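Local atomic coordinates of O-succinylhomoserine sulfhydrylase (Mycobacterium tuberculosis, PDB entry 3NDN), a protein that probably forms L-homocysteine from O-succinyl-L-homoserine and hydrogen sulfide with the help of pyridoxal 5'-phosphate, a step in methionine biosynthesis. Residues A47-S52 with G79-S84; V85-L90 with A98-A103; V329-D334 with V393-G398. All blocks are in the same frame, centred on the assembly; numbering follows the deposited sequence.

Interaction 1. Residues A47-S52 with G79-S84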
ATOM      1  N   ALA A  47       4.381   5.785 -10.837  1.00 28.58           N
ATOM      2  CA  ALA A  47       3.916   4.397 -10.731  1.00 28.49           C
ATOM      3  C   ALA A  47       4.718   3.537  -9.739  1.00 27.98           C
ATOM      4  O   ALA A  47       5.920   3.768  -9.531  1.00 28.50           O
ATOM      5  CB  ALA A  47       3.944   3.741 -12.120  1.00 28.07           C
ATOM      6  N   MET A  48       4.053   2.536  -9.151  1.00 27.84           N
ATOM      7  CA  MET A  48       4.694   1.601  -8.182  1.00 28.24           C
ATOM      8  C   MET A  48       4.793   0.191  -8.772  1.00 27.65           C
ATOM      9  O   MET A  48       3.765  -0.449  -8.991  1.00 27.78           O
ATOM     10  CB  MET A  48       3.872   1.551  -6.886  1.00 28.54           C
ATOM     11  CG  MET A  48       4.551   0.818  -5.715  1.00 30.74           C
ATOM     12  SD  MET A  48       3.382   0.377  -4.401  1.00 34.52           S
ATOM     13  CE  MET A  48       3.106   1.961  -3.606  1.00 36.06           C
ATOM     14  N   TYR A  49       6.025  -0.294  -8.971  1.00 27.04           N
ATOM     15  CA  TYR A  49       6.285  -1.605  -9.574  1.00 26.74           C
ATOM     16  C   TYR A  49       6.646  -2.659  -8.521  1.00 26.36           C
ATOM     17  O   TYR A  49       7.829  -2.956  -8.286  1.00 25.38           O
ATOM     18  CB  TYR A  49       7.346  -1.526 -10.712  1.00 26.52           C
ATOM     19  CG  TYR A  49       6.908  -0.676 -11.913  1.00 27.21           C
ATOM     20  CD1 TYR A  49       6.196  -1.250 -12.974  1.00 28.44           C
ATOM     21  CD2 TYR A  49       7.206   0.690 -11.986  1.00 28.28           C
ATOM     22  CE1 TYR A  49       5.766  -0.472 -14.064  1.00 29.86           C
ATOM     23  CE2 TYR A  49       6.782   1.480 -13.074  1.00 27.38           C
ATOM     24  CZ  TYR A  49       6.075   0.876 -14.119  1.00 30.10           C
ATOM     25  OH  TYR A  49       5.636   1.609 -15.215  1.00 30.91           O
ATOM     26  N   LEU A  50       5.609  -3.227  -7.905  1.00 27.37           N
ATOM     27  CA  LEU A  50       5.786  -4.303  -6.915  1.00 28.06           C
ATOM     28  C   LEU A  50       6.035  -5.613  -7.657  1.00 28.15           C
ATOM     29  O   LEU A  50       5.115  -6.397  -7.890  1.00 29.13           O
ATOM     30  CB  LEU A  50       4.575  -4.419  -5.970  1.00 28.15           C
ATOM     31  CG  LEU A  50       4.267  -3.198  -5.086  1.00 29.83           C
ATOM     32  CD1 LEU A  50       3.058  -3.414  -4.166  1.00 31.49           C
ATOM     33  CD2 LEU A  50       5.500  -2.809  -4.271  1.00 30.86           C
ATOM     34  N   THR A  51       7.304  -5.829  -8.015  1.00 27.79           N
ATOM     35  CA  THR A  51       7.760  -7.047  -8.665  1.00 28.07           C
ATOM     36  C   THR A  51       9.177  -7.342  -8.157  1.00 27.97           C
ATOM     37  O   THR A  51       9.987  -6.401  -7.950  1.00 27.32           O
ATOM     38  CB  THR A  51       7.749  -6.921 -10.216  1.00 28.47           C
ATOM     39  OG1 THR A  51       7.884  -8.220 -10.800  1.00 29.48           O
ATOM     40  CG2 THR A  51       8.899  -6.005 -10.734  1.00 27.34           C
ATOM     41  N   SER A  52       9.475  -8.622  -7.934  1.00 27.43           N
ATOM     42  CA  SER A  52      10.861  -9.018  -7.650  1.00 27.84           C
ATOM     43  C   SER A  52      11.674  -9.334  -8.923  1.00 28.53           C
ATOM     44  O   SER A  52      12.888  -9.070  -8.959  1.00 28.52           O
ATOM     45  CB  SER A  52      10.920 -10.190  -6.646  1.00 28.44           C
ATOM     46  OG  SER A  52      10.205 -11.330  -7.123  1.00 28.34           O
ATOM     47  N   GLY A  79      18.111  -3.569  -8.428  1.00 31.37           N
ATOM     48  CA  GLY A  79      17.573  -2.526  -9.326  1.00 30.25           C
ATOM     49  C   GLY A  79      16.082  -2.706  -9.567  1.00 29.55           C
ATOM     50  O   GLY A  79      15.638  -3.815  -9.862  1.00 29.50           O
ATOM     51  N   ASN A  80      15.326  -1.611  -9.463  1.00 29.22           N
ATOM     52  CA  ASN A  80      13.854  -1.587  -9.649  1.00 28.98           C
ATOM     53  C   ASN A  80      13.429  -0.195 -10.199  1.00 28.51           C
ATOM     54  O   ASN A  80      13.980   0.828  -9.773  1.00 29.80           O
ATOM     55  CB  ASN A  80      13.165  -1.921  -8.307  1.00 28.04           C
ATOM     56  CG  ASN A  80      11.641  -1.676  -8.323  1.00 29.32           C
ATOM     57  OD1 ASN A  80      11.190  -0.535  -8.233  1.00 29.39           O
ATOM     58  ND2 ASN A  80      10.849  -2.765  -8.405  1.00 28.65           N
ATOM     59  N   PRO A  81      12.454  -0.137 -11.130  1.00 29.10           N
ATOM     60  CA  PRO A  81      12.128   1.196 -11.703  1.00 28.96           C
ATOM     61  C   PRO A  81      11.611   2.281 -10.723  1.00 29.15           C
ATOM     62  O   PRO A  81      11.958   3.460 -10.888  1.00 28.93           O
ATOM     63  CB  PRO A  81      11.101   0.884 -12.790  1.00 29.64           C
ATOM     64  CG  PRO A  81      10.712  -0.558 -12.608  1.00 30.31           C
ATOM     65  CD  PRO A  81      11.849  -1.231 -11.915  1.00 28.84           C
ATOM     66  N   THR A  82      10.782   1.899  -9.746  1.00 28.06           N
ATOM     67  CA  THR A  82      10.338   2.839  -8.694  1.00 27.38           C
ATOM     68  C   THR A  82      11.499   3.273  -7.771  1.00 26.94           C
ATOM     69  O   THR A  82      11.643   4.468  -7.434  1.00 25.68           O
ATOM     70  CB  THR A  82       9.152   2.230  -7.887  1.00 27.30           C
ATOM     71  OG1 THR A  82       8.119   1.836  -8.794  1.00 26.07           O
ATOM     72  CG2 THR A  82       8.586   3.202  -6.863  1.00 27.07           C
ATOM     73  N   VAL A  83      12.312   2.305  -7.328  1.00 26.60           N
ATOM     74  CA  VAL A  83      13.521   2.623  -6.582  1.00 26.17           C
ATOM     75  C   VAL A  83      14.451   3.597  -7.353  1.00 26.14           C
ATOM     76  O   VAL A  83      15.029   4.506  -6.754  1.00 25.56           O
ATOM     77  CB  VAL A  83      14.267   1.325  -6.105  1.00 26.23           C
ATOM     78  CG1 VAL A  83      15.591   1.677  -5.391  1.00 26.60           C
ATOM     79  CG2 VAL A  83      13.375   0.531  -5.153  1.00 26.16           C
ATOM     80  N   SER A  84      14.588   3.415  -8.673  1.00 25.87           N
ATOM     81  CA  SER A  84      15.414   4.327  -9.491  1.00 25.95           C
ATOM     82  C   SER A  84      14.931   5.792  -9.481  1.00 25.69           C
ATOM     83  O   SER A  84      15.756   6.713  -9.543  1.00 24.34           O
ATOM     84  CB  SER A  84      15.500   3.833 -10.955  1.00 26.90           C
ATOM     85  OG  SER A  84      16.256   2.637 -11.041  1.00 27.94           O
TER
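Y49 and T82 meet through a hydroxyl that works in both directions. T82 OG1 accepts from Y49 N at 3.0 Å, with 156° at the hydrogen, and gives its own proton to A47 O, also at 3.0 Å, arriving tilted from the carbonyl plane. With OG1 set opposite the carbonyl carbon of its own residue (chi1 -54°), the hydroxyl leaves the first turn of the helix and bridges the two peptide groups that flank M48. The same oxygen sits near the plane of the Y49 ring, at its edge, 3.5 Å from CD2. P81 closes on this ring as well: its CG lies 3.8 Å from Y49 CD2, and the two side chains cross at about a right angle.

N80 is the N-cap of helix 81-94, and its amide faces two ways. OD1 takes V83 N on a lone pair at 3.2 Å, the capping bond, with a weak second one from T82 N. ND2 gives a nearly straight bond (166°) to Y49 O, 3.0 Å away, with acceptor and donor each in the plane of the other's group; S76 OG is a second partner of ND2. With the amide gripped at both ends, its rotation is fixed. Y49 O also receives a weak bond from T51 N, closing an inverse gamma turn centred on L50.

The 47-52 segment is an irregular loop among three subunits. The Y49 ring stands edge-to-face with F41 of a second subunit. S52 OG is hydrogen-bonded to N359 ND2 of a third subunit, and S52 packs on that subunit's T226, next to the lysine predicted to carry pyridoxal phosphate, so this end probably lies near a neighbour's cofactor site.

Interaction 2. Residues V85-L90 with A98-A103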
ATOM      1  N   VAL A  85      13.608   6.004  -9.424  1.00 25.16           N
ATOM      2  CA  VAL A  85      13.043   7.353  -9.383  1.00 25.24           C
ATOM      3  C   VAL A  85      13.407   8.035  -8.042  1.00 25.04           C
ATOM      4  O   VAL A  85      13.809   9.201  -8.045  1.00 24.83           O
ATOM      5  CB  VAL A  85      11.485   7.355  -9.603  1.00 25.11           C
ATOM      6  CG1 VAL A  85      10.890   8.759  -9.438  1.00 26.50           C
ATOM      7  CG2 VAL A  85      11.113   6.772 -10.996  1.00 25.86           C
ATOM      8  N   PHE A  86      13.328   7.297  -6.923  1.00 24.77           N
ATOM      9  CA  PHE A  86      13.739   7.850  -5.601  1.00 24.80           C
ATOM     10  C   PHE A  86      15.244   8.236  -5.605  1.00 25.73           C
ATOM     11  O   PHE A  86      15.607   9.335  -5.143  1.00 25.85           O
ATOM     12  CB  PHE A  86      13.472   6.853  -4.433  1.00 24.04           C
ATOM     13  CG  PHE A  86      14.184   7.217  -3.153  1.00 25.67           C
ATOM     14  CD1 PHE A  86      13.774   8.312  -2.402  1.00 25.63           C
ATOM     15  CD2 PHE A  86      15.299   6.472  -2.714  1.00 24.59           C
ATOM     16  CE1 PHE A  86      14.445   8.669  -1.232  1.00 26.78           C
ATOM     17  CE2 PHE A  86      15.975   6.822  -1.556  1.00 27.47           C
ATOM     18  CZ  PHE A  86      15.560   7.924  -0.810  1.00 25.48           C
ATOM     19  N   GLU A  87      16.082   7.319  -6.093  1.00 27.07           N
ATOM     20  CA  GLU A  87      17.557   7.500  -6.163  1.00 27.73           C
ATOM     21  C   GLU A  87      17.912   8.747  -6.990  1.00 28.53           C
ATOM     22  O   GLU A  87      18.744   9.566  -6.572  1.00 28.08           O
ATOM     23  CB  GLU A  87      18.250   6.277  -6.772  1.00 28.41           C
ATOM     24  CG  GLU A  87      18.357   5.031  -5.865  1.00 28.66           C
ATOM     25  CD  GLU A  87      18.785   3.750  -6.603  1.00 31.73           C
ATOM     26  OE1 GLU A  87      18.682   3.707  -7.859  1.00 29.92           O
ATOM     27  OE2 GLU A  87      19.219   2.762  -5.926  1.00 29.72           O
ATOM     28  N   GLU A  88      17.280   8.892  -8.151  1.00 28.63           N
ATOM     29  CA  GLU A  88      17.615  10.015  -9.042  1.00 29.77           C
ATOM     30  C   GLU A  88      17.097  11.364  -8.557  1.00 29.35           C
ATOM     31  O   GLU A  88      17.783  12.392  -8.695  1.00 29.35           O
ATOM     32  CB  GLU A  88      17.183   9.718 -10.481  1.00 29.85           C
ATOM     33  CG  GLU A  88      17.477  10.845 -11.484  1.00 31.31           C
ATOM     34  CD  GLU A  88      18.927  10.898 -11.957  1.00 33.57           C
ATOM     35  OE1 GLU A  88      19.774  10.094 -11.469  1.00 31.03           O
ATOM     36  OE2 GLU A  88      19.212  11.756 -12.841  1.00 33.91           O
ATOM     37  N   ARG A  89      15.890  11.383  -7.985  1.00 28.98           N
ATOM     38  CA  ARG A  89      15.349  12.610  -7.394  1.00 27.96           C
ATOM     39  C   ARG A  89      16.240  13.141  -6.253  1.00 27.54           C
ATOM     40  O   ARG A  89      16.555  14.338  -6.212  1.00 26.10           O
ATOM     41  CB  ARG A  89      13.876  12.412  -6.938  1.00 27.83           C
ATOM     42  CG  ARG A  89      13.170  13.688  -6.426  1.00 28.74           C
ATOM     43  CD  ARG A  89      11.629  13.483  -6.326  1.00 28.32           C
ATOM     44  NE  ARG A  89      11.027  13.316  -7.655  1.00 28.47           N
ATOM     45  CZ  ARG A  89       9.721  13.145  -7.897  1.00 29.37           C
ATOM     46  NH1 ARG A  89       9.299  13.014  -9.157  1.00 30.19           N
ATOM     47  NH2 ARG A  89       8.840  13.087  -6.896  1.00 26.64           N
ATOM     48  N   LEU A  90      16.678  12.257  -5.345  1.00 26.07           N
ATOM     49  CA  LEU A  90      17.569  12.670  -4.253  1.00 26.21           C
ATOM     50  C   LEU A  90      18.950  13.106  -4.805  1.00 26.06           C
ATOM     51  O   LEU A  90      19.528  14.080  -4.325  1.00 25.97           O
ATOM     52  CB  LEU A  90      17.738  11.535  -3.194  1.00 25.16           C
ATOM     53  CG  LEU A  90      18.601  11.802  -1.943  1.00 27.01           C
ATOM     54  CD1 LEU A  90      18.168  13.052  -1.151  1.00 25.80           C
ATOM     55  CD2 LEU A  90      18.714  10.546  -1.018  1.00 26.65           C
ATOM     56  N   ALA A  98      26.389  10.154  -8.329  1.00 31.38           N
ATOM     57  CA  ALA A  98      25.619   8.892  -8.340  1.00 30.96           C
ATOM     58  C   ALA A  98      25.009   8.555  -6.962  1.00 30.56           C
ATOM     59  O   ALA A  98      25.386   9.175  -5.950  1.00 30.22           O
ATOM     60  CB  ALA A  98      26.477   7.728  -8.874  1.00 31.12           C
ATOM     61  N   ALA A  99      24.059   7.606  -6.939  1.00 29.81           N
ATOM     62  CA  ALA A  99      23.277   7.236  -5.731  1.00 29.57           C
ATOM     63  C   ALA A  99      22.840   5.757  -5.688  1.00 29.38           C
ATOM     64  O   ALA A  99      22.629   5.127  -6.742  1.00 29.82           O
ATOM     65  CB  ALA A  99      22.040   8.127  -5.615  1.00 30.00           C
ATOM     66  N   PHE A 100      22.692   5.220  -4.475  1.00 28.38           N
ATOM     67  CA  PHE A 100      22.189   3.856  -4.234  1.00 28.33           C
ATOM     68  C   PHE A 100      21.297   3.837  -2.984  1.00 27.29           C
ATOM     69  O   PHE A 100      21.726   4.293  -1.919  1.00 28.56           O
ATOM     70  CB  PHE A 100      23.355   2.856  -4.048  1.00 28.71           C
ATOM     71  CG  PHE A 100      23.063   1.473  -4.617  1.00 29.77           C
ATOM     72  CD1 PHE A 100      23.800   0.974  -5.685  1.00 31.48           C
ATOM     73  CD2 PHE A 100      22.019   0.701  -4.106  1.00 29.24           C
ATOM     74  CE1 PHE A 100      23.522  -0.289  -6.242  1.00 32.91           C
ATOM     75  CE2 PHE A 100      21.731  -0.570  -4.648  1.00 31.77           C
ATOM     76  CZ  PHE A 100      22.485  -1.062  -5.717  1.00 32.04           C
ATOM     77  N   ALA A 101      20.062   3.338  -3.116  1.00 27.19           N
ATOM     78  CA  ALA A 101      19.086   3.295  -2.015  1.00 26.33           C
ATOM     79  C   ALA A 101      19.298   2.072  -1.110  1.00 26.48           C
ATOM     80  O   ALA A 101      19.712   1.018  -1.600  1.00 26.40           O
ATOM     81  CB  ALA A 101      17.632   3.280  -2.582  1.00 26.56           C
ATOM     82  N   THR A 102      18.974   2.209   0.184  1.00 25.64           N
ATOM     83  CA  THR A 102      19.139   1.116   1.194  1.00 26.29           C
ATOM     84  C   THR A 102      17.880   0.923   2.081  1.00 26.05           C
ATOM     85  O   THR A 102      16.958   1.740   2.024  1.00 26.24           O
ATOM     86  CB  THR A 102      20.339   1.384   2.121  1.00 26.68           C
ATOM     87  OG1 THR A 102      20.045   2.500   2.968  1.00 26.09           O
ATOM     88  CG2 THR A 102      21.652   1.669   1.349  1.00 25.55           C
ATOM     89  N   ALA A 103      17.854  -0.134   2.912  1.00 25.49           N
ATOM     90  CA  ALA A 103      16.680  -0.468   3.758  1.00 25.98           C
ATOM     91  C   ALA A 103      16.494   0.502   4.953  1.00 25.82           C
ATOM     92  O   ALA A 103      15.393   0.613   5.499  1.00 26.31           O
ATOM     93  CB  ALA A 103      16.781  -1.935   4.288  1.00 26.33           C
TER
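E87 reaches from helix 85-90 to the backbone of A101, and this is the one hydrogen bond between the two segments. A101 N donates to E87 OE2 at 3.0 Å with 165° at the hydrogen, and the carboxylate accepts on its anti lone pair, the one turned away from OE1. The side chain gets there by leaving the helix with CG opposite its own carbonyl carbon (chi1 -75°) and then running out extended. There OE2 also lies 3.6 Å from F100 CA and obliquely to the F100 ring, 3.9 Å from its CD2.

Helix 81-94 ends in a short turn, and the chain comes back as strand 98-102, an outermost strand of the seven-stranded sheet in the large domain of this PLP-dependent fold. The axes of the short segments pass 7.8 Å apart, their N-to-C directions 134° apart, so the return is roughly antiparallel. A98, F100 and T102 use their backbones to pair with strand 238-242, while the A101 N-H points the other way, where E87 takes it up.

Van der Waals contact comes from two alanine methyls whose CB bonds point toward the helix. A99 CB packs against the backbone carbonyl oxygen of E87, 3.7 Å from that O. A101 CB touches two side chains: it is 3.8 Å from E87 CG and lies in the plane of the F86 ring, at its edge, 4.0 Å from CD2. F86 brings that edge over because its CG lies opposite the backbone N.

M262 packs on both F86 and A101. Elsewhere on the helix R89 forms salt bridges with E46 and E275, and beyond the strand the F100 ring rests on I247 and M255 of helix 244-258.

Interaction 3. Residues V329-D334 with V393-G398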
ATOM      1  N   VAL A 329      15.936  21.535  19.162  1.00 30.54           N
ATOM      2  CA  VAL A 329      16.413  22.457  20.221  1.00 31.03           C
ATOM      3  C   VAL A 329      16.730  21.701  21.528  1.00 31.44           C
ATOM      4  O   VAL A 329      15.870  20.998  22.061  1.00 31.61           O
ATOM      5  CB  VAL A 329      15.365  23.545  20.531  1.00 30.65           C
ATOM      6  CG1 VAL A 329      15.925  24.593  21.524  1.00 31.62           C
ATOM      7  CG2 VAL A 329      14.868  24.211  19.235  1.00 31.68           C
ATOM      8  N   THR A 330      17.944  21.881  22.051  1.00 32.14           N
ATOM      9  CA  THR A 330      18.379  21.247  23.309  1.00 32.88           C
ATOM     10  C   THR A 330      18.516  22.333  24.402  1.00 33.78           C
ATOM     11  O   THR A 330      19.010  23.427  24.121  1.00 33.96           O
ATOM     12  CB  THR A 330      19.719  20.484  23.090  1.00 32.45           C
ATOM     13  OG1 THR A 330      19.544  19.493  22.061  1.00 32.78           O
ATOM     14  CG2 THR A 330      20.190  19.776  24.370  1.00 32.72           C
ATOM     15  N   PHE A 331      18.059  22.037  25.622  1.00 34.47           N
ATOM     16  CA  PHE A 331      18.216  22.963  26.771  1.00 35.39           C
ATOM     17  C   PHE A 331      18.394  22.271  28.134  1.00 36.48           C
ATOM     18  O   PHE A 331      18.112  21.082  28.280  1.00 36.78           O
ATOM     19  CB  PHE A 331      17.060  23.972  26.833  1.00 35.31           C
ATOM     20  CG  PHE A 331      15.723  23.368  27.226  1.00 35.92           C
ATOM     21  CD1 PHE A 331      15.240  23.515  28.526  1.00 36.73           C
ATOM     22  CD2 PHE A 331      14.944  22.683  26.293  1.00 35.52           C
ATOM     23  CE1 PHE A 331      14.006  22.977  28.903  1.00 36.92           C
ATOM     24  CE2 PHE A 331      13.699  22.145  26.656  1.00 36.74           C
ATOM     25  CZ  PHE A 331      13.234  22.287  27.967  1.00 36.19           C
ATOM     26  N   ALA A 332      18.840  23.042  29.133  1.00 37.33           N
ATOM     27  CA  ALA A 332      19.009  22.541  30.496  1.00 39.06           C
ATOM     28  C   ALA A 332      18.242  23.393  31.509  1.00 40.09           C
ATOM     29  O   ALA A 332      18.253  24.632  31.430  1.00 39.60           O
ATOM     30  CB  ALA A 332      20.500  22.477  30.874  1.00 39.11           C
ATOM     31  N   LEU A 333      17.570  22.714  32.440  1.00 41.07           N
ATOM     32  CA  LEU A 333      16.818  23.363  33.507  1.00 43.20           C
ATOM     33  C   LEU A 333      17.759  23.960  34.553  1.00 44.61           C
ATOM     34  O   LEU A 333      18.813  23.386  34.841  1.00 44.70           O
ATOM     35  CB  LEU A 333      15.854  22.370  34.172  1.00 43.08           C
ATOM     36  CG  LEU A 333      14.679  21.860  33.334  1.00 43.46           C
ATOM     37  CD1 LEU A 333      14.063  20.615  33.944  1.00 43.46           C
ATOM     38  CD2 LEU A 333      13.612  22.928  33.115  1.00 44.26           C
ATOM     39  N   ASP A 334      17.376  25.101  35.120  1.00 46.64           N
ATOM     40  CA  ASP A 334      18.179  25.748  36.172  1.00 48.88           C
ATOM     41  C   ASP A 334      17.704  25.295  37.554  1.00 50.45           C
ATOM     42  O   ASP A 334      16.724  25.819  38.087  1.00 51.13           O
ATOM     43  CB  ASP A 334      18.132  27.274  36.042  1.00 49.23           C
ATOM     44  CG  ASP A 334      19.113  27.991  36.990  1.00 51.45           C
ATOM     45  OD1 ASP A 334      20.152  27.412  37.393  1.00 53.25           O
ATOM     46  OD2 ASP A 334      18.844  29.159  37.326  1.00 53.75           O
ATOM     47  N   VAL A 393      16.974  18.439  28.378  1.00 35.61           N
ATOM     48  CA  VAL A 393      15.761  18.081  27.595  1.00 34.99           C
ATOM     49  C   VAL A 393      15.971  18.424  26.098  1.00 34.12           C
ATOM     50  O   VAL A 393      16.598  19.442  25.780  1.00 34.03           O
ATOM     51  CB  VAL A 393      14.496  18.813  28.166  1.00 35.03           C
ATOM     52  CG1 VAL A 393      13.245  18.531  27.339  1.00 34.45           C
ATOM     53  CG2 VAL A 393      14.250  18.406  29.626  1.00 36.22           C
ATOM     54  N   ARG A 394      15.488  17.561  25.192  1.00 33.44           N
ATOM     55  CA  ARG A 394      15.584  17.775  23.726  1.00 32.59           C
ATOM     56  C   ARG A 394      14.199  17.829  23.043  1.00 31.96           C
ATOM     57  O   ARG A 394      13.395  16.902  23.212  1.00 30.95           O
ATOM     58  CB  ARG A 394      16.400  16.651  23.072  1.00 32.33           C
ATOM     59  CG  ARG A 394      16.868  16.976  21.646  1.00 32.57           C
ATOM     60  CD  ARG A 394      17.393  15.744  20.901  1.00 33.79           C
ATOM     61  NE  ARG A 394      16.341  14.769  20.592  1.00 34.48           N
ATOM     62  CZ  ARG A 394      16.567  13.565  20.064  1.00 35.77           C
ATOM     63  NH1 ARG A 394      17.812  13.166  19.795  1.00 34.69           N
ATOM     64  NH2 ARG A 394      15.549  12.743  19.817  1.00 34.83           N
ATOM     65  N   ILE A 395      13.929  18.888  22.267  1.00 30.79           N
ATOM     66  CA  ILE A 395      12.635  19.025  21.560  1.00 31.07           C
ATOM     67  C   ILE A 395      12.805  18.998  20.022  1.00 30.37           C
ATOM     68  O   ILE A 395      13.615  19.752  19.453  1.00 30.56           O
ATOM     69  CB  ILE A 395      11.848  20.304  21.980  1.00 31.56           C
ATOM     70  CG1 ILE A 395      11.476  20.248  23.471  1.00 32.26           C
ATOM     71  CG2 ILE A 395      10.562  20.475  21.128  1.00 31.42           C
ATOM     72  CD1 ILE A 395      10.863  21.548  24.012  1.00 34.68           C
ATOM     73  N   SER A 396      12.050  18.117  19.376  1.00 30.26           N
ATOM     74  CA  SER A 396      12.019  17.999  17.906  1.00 29.21           C
ATOM     75  C   SER A 396      10.817  18.770  17.362  1.00 29.22           C
ATOM     76  O   SER A 396       9.672  18.439  17.673  1.00 29.29           O
ATOM     77  CB  SER A 396      11.985  16.522  17.512  1.00 29.25           C
ATOM     78  OG  SER A 396      11.955  16.321  16.103  1.00 29.50           O
ATOM     79  N   VAL A 397      11.077  19.799  16.555  1.00 29.63           N
ATOM     80  CA  VAL A 397      10.027  20.738  16.075  1.00 30.30           C
ATOM     81  C   VAL A 397       9.379  20.349  14.738  1.00 30.90           C
ATOM     82  O   VAL A 397      10.072  20.184  13.720  1.00 30.45           O
ATOM     83  CB  VAL A 397      10.565  22.195  16.023  1.00 30.73           C
ATOM     84  CG1 VAL A 397       9.500  23.198  15.502  1.00 30.75           C
ATOM     85  CG2 VAL A 397      11.040  22.627  17.426  1.00 30.57           C
ATOM     86  N   GLY A 398       8.047  20.217  14.760  1.00 31.00           N
ATOM     87  CA  GLY A 398       7.249  19.826  13.604  1.00 30.96           C
ATOM     88  C   GLY A 398       6.515  20.999  12.950  1.00 31.29           C
ATOM     89  O   GLY A 398       7.081  22.082  12.775  1.00 30.67           O
TER
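Two neighbouring antiparallel strands of the five-stranded sheet in the C-terminal part of the chain are zipped together here. V329 and I395 form a hydrogen-bonded pair, with V329 N to I395 O and I395 N to V329 O both at 2.9 Å. F331 and V393 form the next one, F331 N to V393 O at 3.0 Å and V393 N to F331 O at 2.9 Å. T330 and R394 between them are a non-hydrogen-bonded pair.

V329, F331, V393 and I395 share one face. F331 holds its CG between its backbone N and carbonyl carbon (chi1 70°), which swings the ring across to the partner strand. V393 CB then sits over the ring face, a CH-pi contact 4.1 Å from the centroid, and I395 CD1 comes to 3.9 Å from F331 CE2. On the other face T330 OG1 lies 3.7 Å from R394 CG; the polar ends look elsewhere, T330 to P178 O and Q180, R394 to N177.

Strand 301-305 pairs with the far edge of 328-333, strand 366-368 with that of 392-396. L295 of helix 277-296 packs against V329 and F331, and L348 of helix 340-350 against V393.

Interactions 1 and 2 share helix 81-94: its capped N-terminal turn serves the first and the following turns serve the second. They touch where V83 CG1 packs on A101 CB. Interaction 3 lies on the opposite side of the chain's centre, about 40 Å from interaction 1 between centres. Interactions 1 and 3 are buried, the first with help from other subunits, the third within its own chain; interaction 2 is partly buried. The chemistry differs with the elements joined. A loop without regular structure is held by side-chain groups reading its backbone, a helix meets a sheet edge through one carboxylate and small methyls, and two paired strands bond backbone to backbone with apolar side chains on one face.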